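Local coordinates for protein EKC/KEOPS complex subunit GON7 (Saccharomyces cerevisiae, PDB 4WXA) that probably supports the catalytic subunit KAE1 of the EKC/KEOPS complex, which is required for the threonylcarbamoyl modification of adenosine 37 in tRNAs that read codons beginning with adenine, at residues K2-Q7 with T72-L77. Numbering follows the deposited sequence.
Sequences KLPVAQ and TQLTGL
The carboxamide of Gln73 lies against two carbon partners in segment 2-7, its OE1 3.4 Å from Pro4 CD and its NE2 3.3 Å from Leu3 CD2. Neither approach is a hydrogen bond, since both partners are carbon; no hydrogen bond links the two segments. Gln73 reaches this place because CG is anti to its own carbonyl carbon (chi1 -74°) and the chain runs extended from there, crossing the Pro4 ring at about a right angle. Its aliphatic root joins in, CB standing 3.8 Å from CG of Pro4. An alanine in place of Gln73 would keep CB beside the ring but would probably leave Pro4 CD and Leu3 CD2 without the amide that lies against them.

Pro4, buried and with its CB directed at the helix, also meets Leu74 beside Gln73 and Leu77 one turn further on. Its CB is 3.9 Å from CD2 of Leu74 and 4.1 Å from CD2 of Leu77, so with Gln73 the ring touches three residues of the helix. Leu77 has a different first torsion, CG anti to the backbone N (chi1 -157°), and its CD2 comes 4.0 Å from both Pro4 O and Val5 C, resting on the backbone where strand 5-10 begins.

The same leucine touches Phe18 of strand 14-18, and Leu15 of the PCC1 chain. Residues Val5 to Gln7 pair antiparallel with a PCC1 strand, which joins the Gon7 hairpin and that strand into one continuous sheet.

Segments 2-7 and 72-77 bury 272 Å² between them, both sides summed. Pro4, Leu77 and Gln73 carry most of it, so strand and helix meet here through the fit of carbon surfaces, with the amide set against carbons and no directional bond between the two segments.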
ATOM      1  N   LYS D   2      18.655   0.700  -8.856  1.00 62.97           N
ATOM      2  CA  LYS D   2      17.248   1.008  -9.226  1.00 69.01           C
ATOM      3  C   LYS D   2      16.496   1.541  -8.006  1.00 62.38           C
ATOM      4  O   LYS D   2      16.856   1.267  -6.894  1.00 60.93           O
ATOM      5  CB  LYS D   2      16.553  -0.246  -9.788  1.00 70.18           C
ATOM      6  CG  LYS D   2      16.909  -0.568 -11.234  1.00 77.24           C
ATOM      7  CD  LYS D   2      16.243   0.427 -12.192  1.00 86.85           C
ATOM      8  CE  LYS D   2      16.912   0.463 -13.556  1.00 94.70           C
ATOM      9  NZ  LYS D   2      17.002  -0.917 -14.117  1.00100.91           N
ATOM     10  N   LEU D   3      15.458   2.327  -8.217  1.00 63.55           N
ATOM     11  CA  LEU D   3      14.705   2.873  -7.112  1.00 59.10           C
ATOM     12  C   LEU D   3      13.538   1.963  -6.754  1.00 53.29           C
ATOM     13  O   LEU D   3      13.062   1.188  -7.571  1.00 50.51           O
ATOM     14  CB  LEU D   3      14.146   4.220  -7.495  1.00 62.58           C
ATOM     15  CG  LEU D   3      15.069   5.232  -8.169  1.00 67.65           C
ATOM     16  CD1 LEU D   3      14.236   6.315  -8.861  1.00 69.17           C
ATOM     17  CD2 LEU D   3      15.979   5.830  -7.115  1.00 68.60           C
ATOM     18  N   PRO D   4      13.046   2.087  -5.534  1.00 48.61           N
ATOM     19  CA  PRO D   4      11.792   1.442  -5.297  1.00 49.38           C
ATOM     20  C   PRO D   4      10.695   2.081  -6.134  1.00 48.36           C
ATOM     21  O   PRO D   4      10.750   3.261  -6.297  1.00 47.22           O
ATOM     22  CB  PRO D   4      11.552   1.691  -3.813  1.00 50.34           C
ATOM     23  CG  PRO D   4      12.298   2.922  -3.509  1.00 49.85           C
ATOM     24  CD  PRO D   4      13.487   2.914  -4.409  1.00 51.18           C
ATOM     25  N   VAL D   5       9.716   1.305  -6.628  1.00 46.26           N
ATOM     26  CA  VAL D   5       8.590   1.867  -7.374  1.00 46.16           C
ATOM     27  C   VAL D   5       7.240   1.250  -6.974  1.00 43.31           C
ATOM     28  O   VAL D   5       7.172   0.260  -6.254  1.00 38.74           O
ATOM     29  CB  VAL D   5       8.749   1.667  -8.908  1.00 46.80           C
ATOM     30  CG1 VAL D   5      10.015   2.365  -9.435  1.00 45.51           C
ATOM     31  CG2 VAL D   5       8.708   0.174  -9.242  1.00 48.03           C
ATOM     32  N   ALA D   6       6.176   1.862  -7.470  1.00 42.94           N
ATOM     33  CA  ALA D   6       4.864   1.340  -7.282  1.00 41.93           C
ATOM     34  C   ALA D   6       3.952   1.639  -8.450  1.00 42.26           C
ATOM     35  O   ALA D   6       4.109   2.655  -9.113  1.00 44.50           O
ATOM     36  CB  ALA D   6       4.297   1.922  -6.037  1.00 44.80           C
ATOM     37  N   GLN D   7       3.013   0.729  -8.702  1.00 40.44           N
ATOM     38  CA  GLN D   7       2.019   0.930  -9.737  1.00 41.24           C
ATOM     39  C   GLN D   7       0.598   0.647  -9.108  1.00 40.84           C
ATOM     40  O   GLN D   7       0.401  -0.343  -8.389  1.00 37.52           O
ATOM     41  CB  GLN D   7       2.352  -0.002 -10.891  1.00 39.42           C
ATOM     42  CG  GLN D   7       1.366  -0.081 -12.044  1.00 45.86           C
ATOM     43  CD  GLN D   7       1.332   1.169 -12.888  1.00 52.04           C
ATOM     44  OE1 GLN D   7       2.370   1.805 -13.156  1.00 52.82           O
ATOM     45  NE2 GLN D   7       0.143   1.531 -13.320  1.00 56.71           N
ATOM     46  N   THR D  72      14.741   6.146   3.003  1.00 62.31           N
ATOM     47  CA  THR D  72      14.151   7.447   2.846  1.00 66.02           C
ATOM     48  C   THR D  72      13.296   7.405   1.608  1.00 65.40           C
ATOM     49  O   THR D  72      12.143   7.872   1.629  1.00 64.51           O
ATOM     50  CB  THR D  72      15.155   8.608   2.832  1.00 72.39           C
ATOM     51  OG1 THR D  72      16.184   8.386   1.867  1.00 76.40           O
ATOM     52  CG2 THR D  72      15.775   8.759   4.210  1.00 74.93           C
ATOM     53  N   GLN D  73      13.800   6.775   0.551  1.00 61.93           N
ATOM     54  CA  GLN D  73      13.003   6.685  -0.654  1.00 59.01           C
ATOM     55  C   GLN D  73      11.660   6.006  -0.356  1.00 57.56           C
ATOM     56  O   GLN D  73      10.618   6.395  -0.916  1.00 59.11           O
ATOM     57  CB  GLN D  73      13.729   5.937  -1.741  1.00 59.96           C
ATOM     58  CG  GLN D  73      14.842   6.702  -2.399  1.00 65.23           C
ATOM     59  CD  GLN D  73      15.847   5.782  -3.063  1.00 70.97           C
ATOM     60  OE1 GLN D  73      15.905   4.577  -2.777  1.00 80.41           O
ATOM     61  NE2 GLN D  73      16.638   6.334  -3.959  1.00 71.83           N
ATOM     62  N   LEU D  74      11.663   4.997   0.509  1.00 55.73           N
ATOM     63  CA  LEU D  74      10.409   4.319   0.801  1.00 53.35           C
ATOM     64  C   LEU D  74       9.508   5.221   1.577  1.00 53.94           C
ATOM     65  O   LEU D  74       8.310   5.109   1.486  1.00 52.99           O
ATOM     66  CB  LEU D  74      10.623   3.086   1.651  1.00 53.16           C
ATOM     67  CG  LEU D  74      11.184   1.870   0.956  1.00 52.51           C
ATOM     68  CD1 LEU D  74      11.444   0.783   1.995  1.00 55.18           C
ATOM     69  CD2 LEU D  74      10.225   1.424  -0.132  1.00 48.53           C
ATOM     70  N   THR D  75      10.088   6.080   2.395  1.00 58.00           N
ATOM     71  CA  THR D  75       9.272   7.018   3.152  1.00 64.71           C
ATOM     72  C   THR D  75       8.569   8.033   2.211  1.00 63.05           C
ATOM     73  O   THR D  75       7.418   8.376   2.405  1.00 63.02           O
ATOM     74  CB  THR D  75      10.106   7.737   4.226  1.00 66.75           C
ATOM     75  OG1 THR D  75      10.469   6.791   5.247  1.00 66.38           O
ATOM     76  CG2 THR D  75       9.285   8.880   4.855  1.00 68.18           C
ATOM     77  N   GLY D  76       9.278   8.455   1.181  1.00 63.50           N
ATOM     78  CA  GLY D  76       8.749   9.340   0.170  1.00 65.70           C
ATOM     79  C   GLY D  76       7.703   8.686  -0.700  1.00 67.01           C
ATOM     80  O   GLY D  76       6.730   9.326  -1.122  1.00 70.22           O
ATOM     81  N   LEU D  77       7.889   7.404  -0.973  1.00 63.77           N
ATOM     82  CA  LEU D  77       6.922   6.691  -1.799  1.00 61.32           C
ATOM     83  C   LEU D  77       5.602   6.545  -1.016  1.00 57.57           C
ATOM     84  O   LEU D  77       4.525   6.671  -1.549  1.00 50.52           O
ATOM     85  CB  LEU D  77       7.510   5.324  -2.181  1.00 61.54           C
ATOM     86  CG  LEU D  77       7.027   4.573  -3.411  1.00 63.20           C
ATOM     87  CD1 LEU D  77       7.168   5.481  -4.635  1.00 64.86           C
ATOM     88  CD2 LEU D  77       7.832   3.279  -3.576  1.00 62.62           C
TER